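Local coordinates for bifunctional pinoresinol-lariciresinol reductase 1 (Thuja plicata, PDB 1QYD), which reduces pinoresinol to lariciresinol and lariciresinol to secoisolariciresinol in lignan biosynthesis, taking the 4R-hydride from NADPH, at residues Val77-Ser82 / Ser207-Gln212; Pro211-Lys216 / Lys295-Val300; Leu183-Gly188 / Cys270-Ile275. All coordinates share one frame; numbering follows the deposited sequence.

How the interactions relate
Interactions 1 and 2 are neighbours, with centres 11 Å apart and residues P211 and Q212 in common. The loop that follows helix 197-207 meets the parallel sheet in the first and the end of helix 293-296 in the second, and Y297 OH of interaction 2 lies 3.4 Å from S207 CA of interaction 1. Interaction 3 is remote, its centre 34 Å from that of interaction 1, across the centre of the chain. Interactions 1 and 3 are buried, interaction 1 mainly aliphatic and interaction 3 built round a tyrosine ring. Interaction 2 is partly buried and grades from methyl contacts with a leucine and a tyrosine hydroxyl to an amide at the surface.

Interaction 1. Residues Val77-Ser82 / Ser207-Gln212; sequences VDVVIS and SIDDPQ
I208 meets V79 and I81 with different parts of its side chain, and the geometry tells the two encounters apart. Against V79 the approach is oblique: I208 CG2 lies 3.8 Å from V79 CG2, while the CG1 atoms of I208 and V79 are 4.1 Å apart, so both branches of the valine are engaged. Against I81 the side chains run roughly perpendicular, with I208 CD1 3.5 Å from I81 CD1. The extended second torsion of I81 (chi2 172°) carries its CD1 out to this meeting point. I208 has chi1 -94°, off a staggered position, and with this torsion CG1 passes V79 CG1 on its way to I81.

D209 adds a marginal contact, OD1 at 3.8 Å from V79 CG2. Its other oxygen, OD2, is held by a salt bridge to K3 and a hydrogen bond from S5. An alanine at I208 would take away CG1, CG2 and CD1, and would probably open a gap beside V79 and deprive I81 CD1 of its partner. The backbone bearing I208 and D209 is a type I turn, closed by D210 N to S207 O at 2.7 Å.

V79 and I81 face this turn from strand 79-82, which lies between strands 7-10 and 111-113 in the parallel sheet of a Rossmann-type fold. V80, which does not meet the turn, packs on L99 and I103 of helix 96-105. I208 also touches V7 of strand 7-10, so the turn after helix 197-207 closes against two adjacent strands of the sheet.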
loop_
_atom_site.group_PDB
_atom_site.type_symbol
_atom_site.label_atom_id
_atom_site.label_comp_id
_atom_site.label_asym_id
_atom_site.label_seq_id
_atom_site.Cartn_x
_atom_site.Cartn_y
_atom_site.Cartn_z
ATOM N N VAL A 77 -15.098 17.018 -21.425
ATOM C CA VAL A 77 -15.903 15.820 -21.524
ATOM C C VAL A 77 -17.079 15.662 -20.537
ATOM O O VAL A 77 -17.161 16.274 -19.474
ATOM C CB VAL A 77 -14.923 14.628 -21.430
ATOM C CG1 VAL A 77 -13.896 14.653 -22.555
ATOM C CG2 VAL A 77 -14.218 14.681 -20.098
ATOM N N ASP A 78 -18.006 14.776 -20.895
ATOM C CA ASP A 78 -19.210 14.427 -20.153
ATOM C C ASP A 78 -18.999 13.289 -19.164
ATOM O O ASP A 78 -19.229 13.428 -17.959
ATOM C CB ASP A 78 -20.302 14.009 -21.111
ATOM C CG ASP A 78 -20.427 14.861 -22.365
ATOM O OD1 ASP A 78 -19.852 15.948 -22.444
ATOM O OD2 ASP A 78 -21.107 14.422 -23.285
ATOM N N VAL A 79 -18.581 12.129 -19.691
ATOM C CA VAL A 79 -18.294 10.993 -18.847
ATOM C C VAL A 79 -16.787 10.867 -18.659
ATOM O O VAL A 79 -16.028 11.369 -19.478
ATOM C CB VAL A 79 -18.905 9.759 -19.525
ATOM C CG1 VAL A 79 -18.890 8.620 -18.515
ATOM C CG2 VAL A 79 -20.354 10.032 -20.005
ATOM N N VAL A 80 -16.321 10.344 -17.522
ATOM C CA VAL A 80 -14.925 9.959 -17.263
ATOM C C VAL A 80 -14.946 8.510 -16.724
ATOM O O VAL A 80 -15.652 8.137 -15.776
ATOM C CB VAL A 80 -14.219 10.883 -16.221
ATOM C CG1 VAL A 80 -15.195 11.256 -15.132
ATOM C CG2 VAL A 80 -13.024 10.174 -15.559
ATOM N N ILE A 81 -14.177 7.648 -17.388
ATOM C CA ILE A 81 -14.078 6.253 -17.004
ATOM C C ILE A 81 -12.665 5.991 -16.534
ATOM O O ILE A 81 -11.722 6.279 -17.258
ATOM C CB ILE A 81 -14.436 5.363 -18.216
ATOM C CG1 ILE A 81 -15.866 5.596 -18.622
ATOM C CG2 ILE A 81 -14.361 3.885 -17.836
ATOM C CD1 ILE A 81 -16.156 4.878 -19.939
ATOM N N SER A 82 -12.477 5.537 -15.308
ATOM C CA SER A 82 -11.160 5.140 -14.872
ATOM C C SER A 82 -10.923 3.630 -14.901
ATOM O O SER A 82 -11.621 2.875 -14.222
ATOM C CB SER A 82 -10.950 5.645 -13.481
ATOM O OG SER A 82 -9.871 4.978 -12.825
ATOM N N SER A 207 -23.824 1.690 -20.241
ATOM C CA SER A 207 -24.317 2.200 -18.983
ATOM C C SER A 207 -24.244 3.727 -18.939
ATOM O O SER A 207 -25.174 4.387 -18.490
ATOM C CB SER A 207 -23.504 1.658 -17.826
ATOM O OG SER A 207 -22.109 1.923 -17.909
ATOM N N ILE A 208 -23.102 4.204 -19.452
ATOM C CA ILE A 208 -22.556 5.546 -19.509
ATOM C C ILE A 208 -23.491 6.718 -19.405
ATOM O O ILE A 208 -23.319 7.581 -18.545
ATOM C CB ILE A 208 -21.699 5.555 -20.806
ATOM C CG1 ILE A 208 -20.304 5.229 -20.358
ATOM C CG2 ILE A 208 -21.650 6.863 -21.561
ATOM C CD1 ILE A 208 -19.241 5.436 -21.468
ATOM N N ASP A 209 -24.479 6.725 -20.294
ATOM C CA ASP A 209 -25.468 7.786 -20.358
ATOM C C ASP A 209 -26.842 7.368 -19.831
ATOM O O ASP A 209 -27.764 8.181 -19.884
ATOM C CB ASP A 209 -25.627 8.253 -21.810
ATOM C CG ASP A 209 -24.348 8.571 -22.572
ATOM O OD1 ASP A 209 -23.488 9.278 -22.053
ATOM O OD2 ASP A 209 -24.209 8.112 -23.697
ATOM N N ASP A 210 -27.049 6.145 -19.309
ATOM C CA ASP A 210 -28.360 5.666 -18.918
ATOM C C ASP A 210 -28.882 6.209 -17.590
ATOM O O ASP A 210 -28.174 6.175 -16.584
ATOM C CB ASP A 210 -28.314 4.150 -18.879
ATOM C CG ASP A 210 -29.570 3.597 -19.522
ATOM O OD1 ASP A 210 -30.435 3.132 -18.789
ATOM O OD2 ASP A 210 -29.688 3.653 -20.750
ATOM N N PRO A 211 -30.109 6.746 -17.533
ATOM C CA PRO A 211 -30.756 7.221 -16.314
ATOM C C PRO A 211 -30.894 6.198 -15.210
ATOM O O PRO A 211 -30.804 6.514 -14.024
ATOM C CB PRO A 211 -32.096 7.754 -16.774
ATOM C CG PRO A 211 -32.311 7.067 -18.096
ATOM C CD PRO A 211 -30.915 7.110 -18.689
ATOM N N GLN A 212 -31.100 4.970 -15.682
ATOM C CA GLN A 212 -31.210 3.781 -14.865
ATOM C C GLN A 212 -29.929 3.370 -14.154
ATOM O O GLN A 212 -30.028 2.796 -13.075
ATOM C CB GLN A 212 -31.644 2.597 -15.711
ATOM C CG GLN A 212 -32.958 2.774 -16.446
ATOM C CD GLN A 212 -33.765 1.485 -16.461
ATOM O OE1 GLN A 212 -34.042 0.903 -17.516
ATOM N NE2 GLN A 212 -34.157 1.020 -15.267
#

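Interaction 2. Residues Pro211-Lys216 / Lys295-Val300; sequences PQTLNK and KLYPEV
T213 and L296 form the inner part of this contact, with Y297 beside them. T213 CG2 approaches two partners: Y297 OH at 3.5 Å, and L296 CD1 at 4.0 Å. The T213 and Y297 side chains reach out to each other from their two segments, methyl against hydroxyl, whereas T213 lies aslant to L296. The first torsion of T213 (chi1 60°) separates its two branches by chemistry: CG2 goes to L296 and Y297, while OG1 hydrogen-bonds to the carbonyl oxygen of S207 and to R111 NH1. The hydroxyl of this buried threonine is thereby satisfied by partners outside the two segments, S207 and, on strand 111-113, R111.

Y297 is the first residue past the end of helix 293-296, and its ring folds back beneath its predecessor. L296 CB sits over the ring centre, 3.5 Å above the plane.

Toward solvent the contact thins. Q212 is exposed, and its side chain, bent at the second torsion, runs antiparallel alongside L296. Its amide oxygen OE1 comes within 3.6 Å of L296 CD2, and the amide carbon CD is 3.9 Å from the same methyl. A polar group resting on a methyl gives contact without a directional bond, so this edge is a van der Waals contact.

The pair also touches two strands: T213 and L296 both meet I291 of strand 290-292 and M218 of strand 217-219. Y297 reaches Y203 of helix 197-207, so the contact ties the end of helix 293-296 to the loop joining helix 197-207 to strand 217-219.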
loop_
_atom_site.group_PDB
_atom_site.type_symbol
_atom_site.label_atom_id
_atom_site.label_comp_id
_atom_site.label_asym_id
_atom_site.label_seq_id
_atom_site.Cartn_x
_atom_site.Cartn_y
_atom_site.Cartn_z
ATOM N N PRO A 211 -30.109 6.746 -17.533
ATOM C CA PRO A 211 -30.756 7.221 -16.314
ATOM C C PRO A 211 -30.894 6.198 -15.210
ATOM O O PRO A 211 -30.804 6.514 -14.024
ATOM C CB PRO A 211 -32.096 7.754 -16.774
ATOM C CG PRO A 211 -32.311 7.067 -18.096
ATOM C CD PRO A 211 -30.915 7.110 -18.689
ATOM N N GLN A 212 -31.100 4.970 -15.682
ATOM C CA GLN A 212 -31.210 3.781 -14.865
ATOM C C GLN A 212 -29.929 3.370 -14.154
ATOM O O GLN A 212 -30.028 2.796 -13.075
ATOM C CB GLN A 212 -31.644 2.597 -15.711
ATOM C CG GLN A 212 -32.958 2.774 -16.446
ATOM C CD GLN A 212 -33.765 1.485 -16.461
ATOM O OE1 GLN A 212 -34.042 0.903 -17.516
ATOM N NE2 GLN A 212 -34.157 1.020 -15.267
ATOM N N THR A 213 -28.719 3.581 -14.710
ATOM C CA THR A 213 -27.506 3.143 -14.030
ATOM C C THR A 213 -26.886 4.204 -13.137
ATOM O O THR A 213 -25.777 4.074 -12.603
ATOM C CB THR A 213 -26.489 2.634 -15.083
ATOM O OG1 THR A 213 -26.157 3.661 -15.988
ATOM C CG2 THR A 213 -27.090 1.514 -15.874
ATOM N N LEU A 214 -27.721 5.224 -12.926
ATOM C CA LEU A 214 -27.406 6.392 -12.125
ATOM C C LEU A 214 -27.350 6.117 -10.628
ATOM O O LEU A 214 -28.375 5.890 -9.965
ATOM C CB LEU A 214 -28.450 7.444 -12.400
ATOM C CG LEU A 214 -28.068 8.861 -12.756
ATOM C CD1 LEU A 214 -29.384 9.526 -13.137
ATOM C CD2 LEU A 214 -27.287 9.563 -11.636
ATOM N N ASN A 215 -26.117 6.177 -10.111
ATOM C CA ASN A 215 -25.755 5.925 -8.716
ATOM C C ASN A 215 -25.918 4.481 -8.249
ATOM O O ASN A 215 -25.615 4.123 -7.107
ATOM C CB ASN A 215 -26.551 6.864 -7.768
ATOM C CG ASN A 215 -26.184 8.352 -7.872
ATOM O OD1 ASN A 215 -25.031 8.770 -7.966
ATOM N ND2 ASN A 215 -27.177 9.228 -7.831
ATOM N N LYS A 216 -26.336 3.640 -9.200
ATOM C CA LYS A 216 -26.520 2.211 -9.072
ATOM C C LYS A 216 -25.271 1.399 -9.440
ATOM O O LYS A 216 -24.420 1.832 -10.236
ATOM C CB LYS A 216 -27.673 1.794 -9.968
ATOM C CG LYS A 216 -29.085 2.085 -9.480
ATOM C CD LYS A 216 -30.055 1.351 -10.402
ATOM C CE LYS A 216 -31.499 1.267 -9.899
ATOM N NZ LYS A 216 -32.413 0.680 -10.869
ATOM N N LYS A 295 -29.797 -7.683 -18.619
ATOM C CA LYS A 295 -31.229 -7.386 -18.619
ATOM C C LYS A 295 -31.506 -6.086 -19.377
ATOM O O LYS A 295 -32.320 -6.046 -20.306
ATOM C CB LYS A 295 -31.776 -7.208 -17.189
ATOM C CG LYS A 295 -32.262 -8.411 -16.376
ATOM C CD LYS A 295 -32.584 -7.942 -14.945
ATOM C CE LYS A 295 -33.046 -9.122 -14.067
ATOM N NZ LYS A 295 -33.372 -8.762 -12.690
ATOM N N LEU A 296 -30.790 -5.021 -18.968
ATOM C CA LEU A 296 -30.857 -3.677 -19.546
ATOM C C LEU A 296 -30.555 -3.605 -21.033
ATOM O O LEU A 296 -31.266 -2.952 -21.807
ATOM C CB LEU A 296 -29.874 -2.753 -18.865
ATOM C CG LEU A 296 -30.076 -2.292 -17.451
ATOM C CD1 LEU A 296 -28.719 -2.010 -16.822
ATOM C CD2 LEU A 296 -31.005 -1.102 -17.463
ATOM N N TYR A 297 -29.477 -4.281 -21.447
ATOM C CA TYR A 297 -29.107 -4.201 -22.840
ATOM C C TYR A 297 -29.266 -5.598 -23.393
ATOM O O TYR A 297 -28.293 -6.342 -23.527
ATOM C CB TYR A 297 -27.662 -3.673 -22.937
ATOM C CG TYR A 297 -27.495 -2.455 -22.061
ATOM C CD1 TYR A 297 -28.209 -1.274 -22.302
ATOM C CD2 TYR A 297 -26.724 -2.575 -20.916
ATOM C CE1 TYR A 297 -28.157 -0.228 -21.371
ATOM C CE2 TYR A 297 -26.675 -1.534 -19.994
ATOM C CZ TYR A 297 -27.384 -0.368 -20.213
ATOM O OH TYR A 297 -27.301 0.650 -19.278
ATOM N N PRO A 298 -30.508 -6.012 -23.682
ATOM C CA PRO A 298 -30.825 -7.351 -24.141
ATOM C C PRO A 298 -30.270 -7.588 -25.544
ATOM O O PRO A 298 -29.813 -8.679 -25.882
ATOM C CB PRO A 298 -32.327 -7.379 -24.012
ATOM C CG PRO A 298 -32.736 -6.000 -24.458
ATOM C CD PRO A 298 -31.717 -5.202 -23.681
ATOM N N GLU A 299 -30.244 -6.517 -26.337
ATOM C CA GLU A 299 -29.691 -6.478 -27.680
ATOM C C GLU A 299 -28.208 -6.818 -27.780
ATOM O O GLU A 299 -27.757 -7.406 -28.770
ATOM C CB GLU A 299 -29.980 -5.092 -28.219
ATOM C CG GLU A 299 -29.893 -3.902 -27.223
ATOM C CD GLU A 299 -28.512 -3.346 -26.925
ATOM O OE1 GLU A 299 -28.357 -2.647 -25.926
ATOM O OE2 GLU A 299 -27.602 -3.602 -27.703
ATOM N N VAL A 300 -27.445 -6.477 -26.738
ATOM C CA VAL A 300 -26.046 -6.803 -26.714
ATOM C C VAL A 300 -25.933 -8.312 -26.665
ATOM O O VAL A 300 -26.750 -9.042 -26.099
ATOM C CB VAL A 300 -25.346 -6.217 -25.493
ATOM C CG1 VAL A 300 -23.837 -6.412 -25.560
ATOM C CG2 VAL A 300 -25.560 -4.737 -25.459
#

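Interaction 3. Residues Leu183-Gly188 / Cys270-Ile275; sequences LIYGDG and CHLYQI
Y185 packs against L272 and Y273 where a type II' beta turn, Y185 to G188, faces the first turn of helix 272-275, within the NmrA-type relative of the Rossmann fold. The evidence is a set of loose but buried contacts. L272 CD2 lies 4.2 Å from Y185 OH and 4.4 Å from Y185 CZ, so one methyl rests by the phenol end of the tyrosine. The two side chains are set nearly square to one another, and the methyl approaches the ring obliquely.

The conformations explain how they meet. Y185 carries CG opposite its carbonyl carbon (chi1 -57°), which projects the ring toward the helix. In L272, CG is instead opposite the backbone N (chi1 -178°), and together with chi2 66° this brings the CD2 branch to the tyrosine although its CB does not point straight at it. Y273 brings only its hydroxyl close, OH being 4.4 Å from Y185 CE2, again obliquely. Y185 OH itself donates to A169 O, a bond that ties down the far end of the ring, and the ring also touches L171 and I249.

On the turn side, G186 has positive phi, as suits the second position of a type II' turn. G188 also has positive phi, and a side chain there would run into I184 CG2. On the helix side, L272 also touches F164 of helix 161-164 and Y273 meets the F277 ring. H271, inferred to bind substrate, sits at the N-cap position, and its imidazole takes no part in the contact. Its carbonyl oxygen takes two backbone bonds in the first turn: H271 O is 2.8 Å from Q274 N and 2.7 Å from I275 N.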
loop_
_atom_site.group_PDB
_atom_site.type_symbol
_atom_site.label_atom_id
_atom_site.label_comp_id
_atom_site.label_asym_id
_atom_site.label_seq_id
_atom_site.Cartn_x
_atom_site.Cartn_y
_atom_site.Cartn_z
ATOM N N LEU A 183 -6.584 -28.691 -10.800
ATOM C CA LEU A 183 -6.838 -28.616 -9.371
ATOM C C LEU A 183 -8.239 -28.006 -9.218
ATOM O O LEU A 183 -8.534 -27.007 -9.886
ATOM C CB LEU A 183 -5.744 -27.745 -8.745
ATOM C CG LEU A 183 -5.316 -27.872 -7.252
ATOM C CD1 LEU A 183 -3.792 -28.049 -7.163
ATOM C CD2 LEU A 183 -5.635 -26.599 -6.476
ATOM N N ILE A 184 -9.162 -28.645 -8.455
ATOM C CA ILE A 184 -10.492 -28.074 -8.204
ATOM C C ILE A 184 -10.616 -27.655 -6.740
ATOM O O ILE A 184 -10.035 -28.204 -5.810
ATOM C CB ILE A 184 -11.665 -29.071 -8.557
ATOM C CG1 ILE A 184 -11.682 -29.436 -10.035
ATOM C CG2 ILE A 184 -13.003 -28.396 -8.281
ATOM C CD1 ILE A 184 -13.001 -30.059 -10.548
ATOM N N TYR A 185 -11.376 -26.595 -6.528
ATOM C CA TYR A 185 -11.496 -26.033 -5.214
ATOM C C TYR A 185 -12.751 -26.581 -4.575
ATOM O O TYR A 185 -13.895 -26.218 -4.846
ATOM C CB TYR A 185 -11.489 -24.506 -5.377
ATOM C CG TYR A 185 -10.204 -24.083 -6.101
ATOM C CD1 TYR A 185 -10.270 -23.595 -7.414
ATOM C CD2 TYR A 185 -8.960 -24.260 -5.481
ATOM C CE1 TYR A 185 -9.102 -23.315 -8.120
ATOM C CE2 TYR A 185 -7.795 -23.967 -6.166
ATOM C CZ TYR A 185 -7.876 -23.512 -7.482
ATOM O OH TYR A 185 -6.713 -23.340 -8.207
ATOM N N GLY A 186 -12.443 -27.593 -3.780
ATOM C CA GLY A 186 -13.429 -28.258 -2.953
ATOM C C GLY A 186 -14.259 -29.247 -3.725
ATOM O O GLY A 186 -13.891 -30.403 -3.962
ATOM N N ASP A 187 -15.418 -28.708 -4.062
ATOM C CA ASP A 187 -16.424 -29.416 -4.821
ATOM C C ASP A 187 -16.357 -28.976 -6.262
ATOM O O ASP A 187 -16.392 -29.790 -7.175
ATOM C CB ASP A 187 -17.819 -29.118 -4.223
ATOM C CG ASP A 187 -18.209 -27.655 -3.921
ATOM O OD1 ASP A 187 -19.379 -27.436 -3.607
ATOM O OD2 ASP A 187 -17.382 -26.736 -3.973
ATOM N N GLY A 188 -16.213 -27.661 -6.444
ATOM C CA GLY A 188 -16.241 -27.035 -7.749
ATOM C C GLY A 188 -17.673 -26.907 -8.225
ATOM O O GLY A 188 -17.925 -26.985 -9.417
ATOM N N CYS A 270 -7.190 -16.315 -2.061
ATOM C CA CYS A 270 -8.042 -15.527 -1.155
ATOM C C CYS A 270 -8.511 -14.277 -1.844
ATOM O O CYS A 270 -8.306 -13.119 -1.482
ATOM C CB CYS A 270 -7.378 -15.088 0.188
ATOM S SG CYS A 270 -6.102 -13.811 0.246
ATOM N N HIS A 271 -9.229 -14.675 -2.881
ATOM C CA HIS A 271 -9.828 -13.851 -3.908
ATOM C C HIS A 271 -10.304 -15.021 -4.731
ATOM O O HIS A 271 -11.490 -15.269 -4.854
ATOM C CB HIS A 271 -8.716 -13.008 -4.546
ATOM C CG HIS A 271 -8.772 -12.668 -6.018
ATOM N ND1 HIS A 271 -7.747 -12.810 -6.845
ATOM C CD2 HIS A 271 -9.838 -12.151 -6.707
ATOM C CE1 HIS A 271 -8.161 -12.389 -8.013
ATOM N NE2 HIS A 271 -9.416 -11.993 -7.931
ATOM N N LEU A 272 -9.367 -15.831 -5.200
ATOM C CA LEU A 272 -9.669 -17.089 -5.846
ATOM C C LEU A 272 -10.341 -18.006 -4.839
ATOM O O LEU A 272 -11.020 -18.970 -5.184
ATOM C CB LEU A 272 -8.375 -17.654 -6.307
ATOM C CG LEU A 272 -8.307 -18.928 -7.062
ATOM C CD1 LEU A 272 -8.951 -18.798 -8.413
ATOM C CD2 LEU A 272 -6.844 -19.258 -7.229
ATOM N N TYR A 273 -10.110 -17.693 -3.566
ATOM C CA TYR A 273 -10.719 -18.398 -2.475
ATOM C C TYR A 273 -12.017 -17.707 -2.057
ATOM O O TYR A 273 -12.851 -18.320 -1.402
ATOM C CB TYR A 273 -9.657 -18.496 -1.356
ATOM C CG TYR A 273 -8.550 -19.545 -1.659
ATOM C CD1 TYR A 273 -8.367 -20.641 -0.797
ATOM C CD2 TYR A 273 -7.740 -19.484 -2.808
ATOM C CE1 TYR A 273 -7.422 -21.643 -1.065
ATOM C CE2 TYR A 273 -6.794 -20.485 -3.090
ATOM C CZ TYR A 273 -6.641 -21.562 -2.216
ATOM O OH TYR A 273 -5.731 -22.575 -2.496
ATOM N N GLN A 274 -12.286 -16.455 -2.450
ATOM C CA GLN A 274 -13.569 -15.809 -2.196
ATOM C C GLN A 274 -14.489 -16.156 -3.353
ATOM O O GLN A 274 -15.683 -16.299 -3.139
ATOM C CB GLN A 274 -13.444 -14.305 -2.153
ATOM C CG GLN A 274 -12.245 -13.716 -1.413
ATOM C CD GLN A 274 -12.200 -13.749 0.108
ATOM O OE1 GLN A 274 -13.200 -13.825 0.831
ATOM N NE2 GLN A 274 -10.985 -13.639 0.633
ATOM N N ILE A 275 -13.976 -16.243 -4.597
ATOM C CA ILE A 275 -14.669 -16.718 -5.808
ATOM C C ILE A 275 -15.186 -18.198 -5.714
ATOM O O ILE A 275 -16.383 -18.490 -5.863
ATOM C CB ILE A 275 -13.704 -16.604 -7.047
ATOM C CG1 ILE A 275 -13.318 -15.194 -7.329
ATOM C CG2 ILE A 275 -14.395 -17.053 -8.314
ATOM C CD1 ILE A 275 -12.254 -15.130 -8.449
#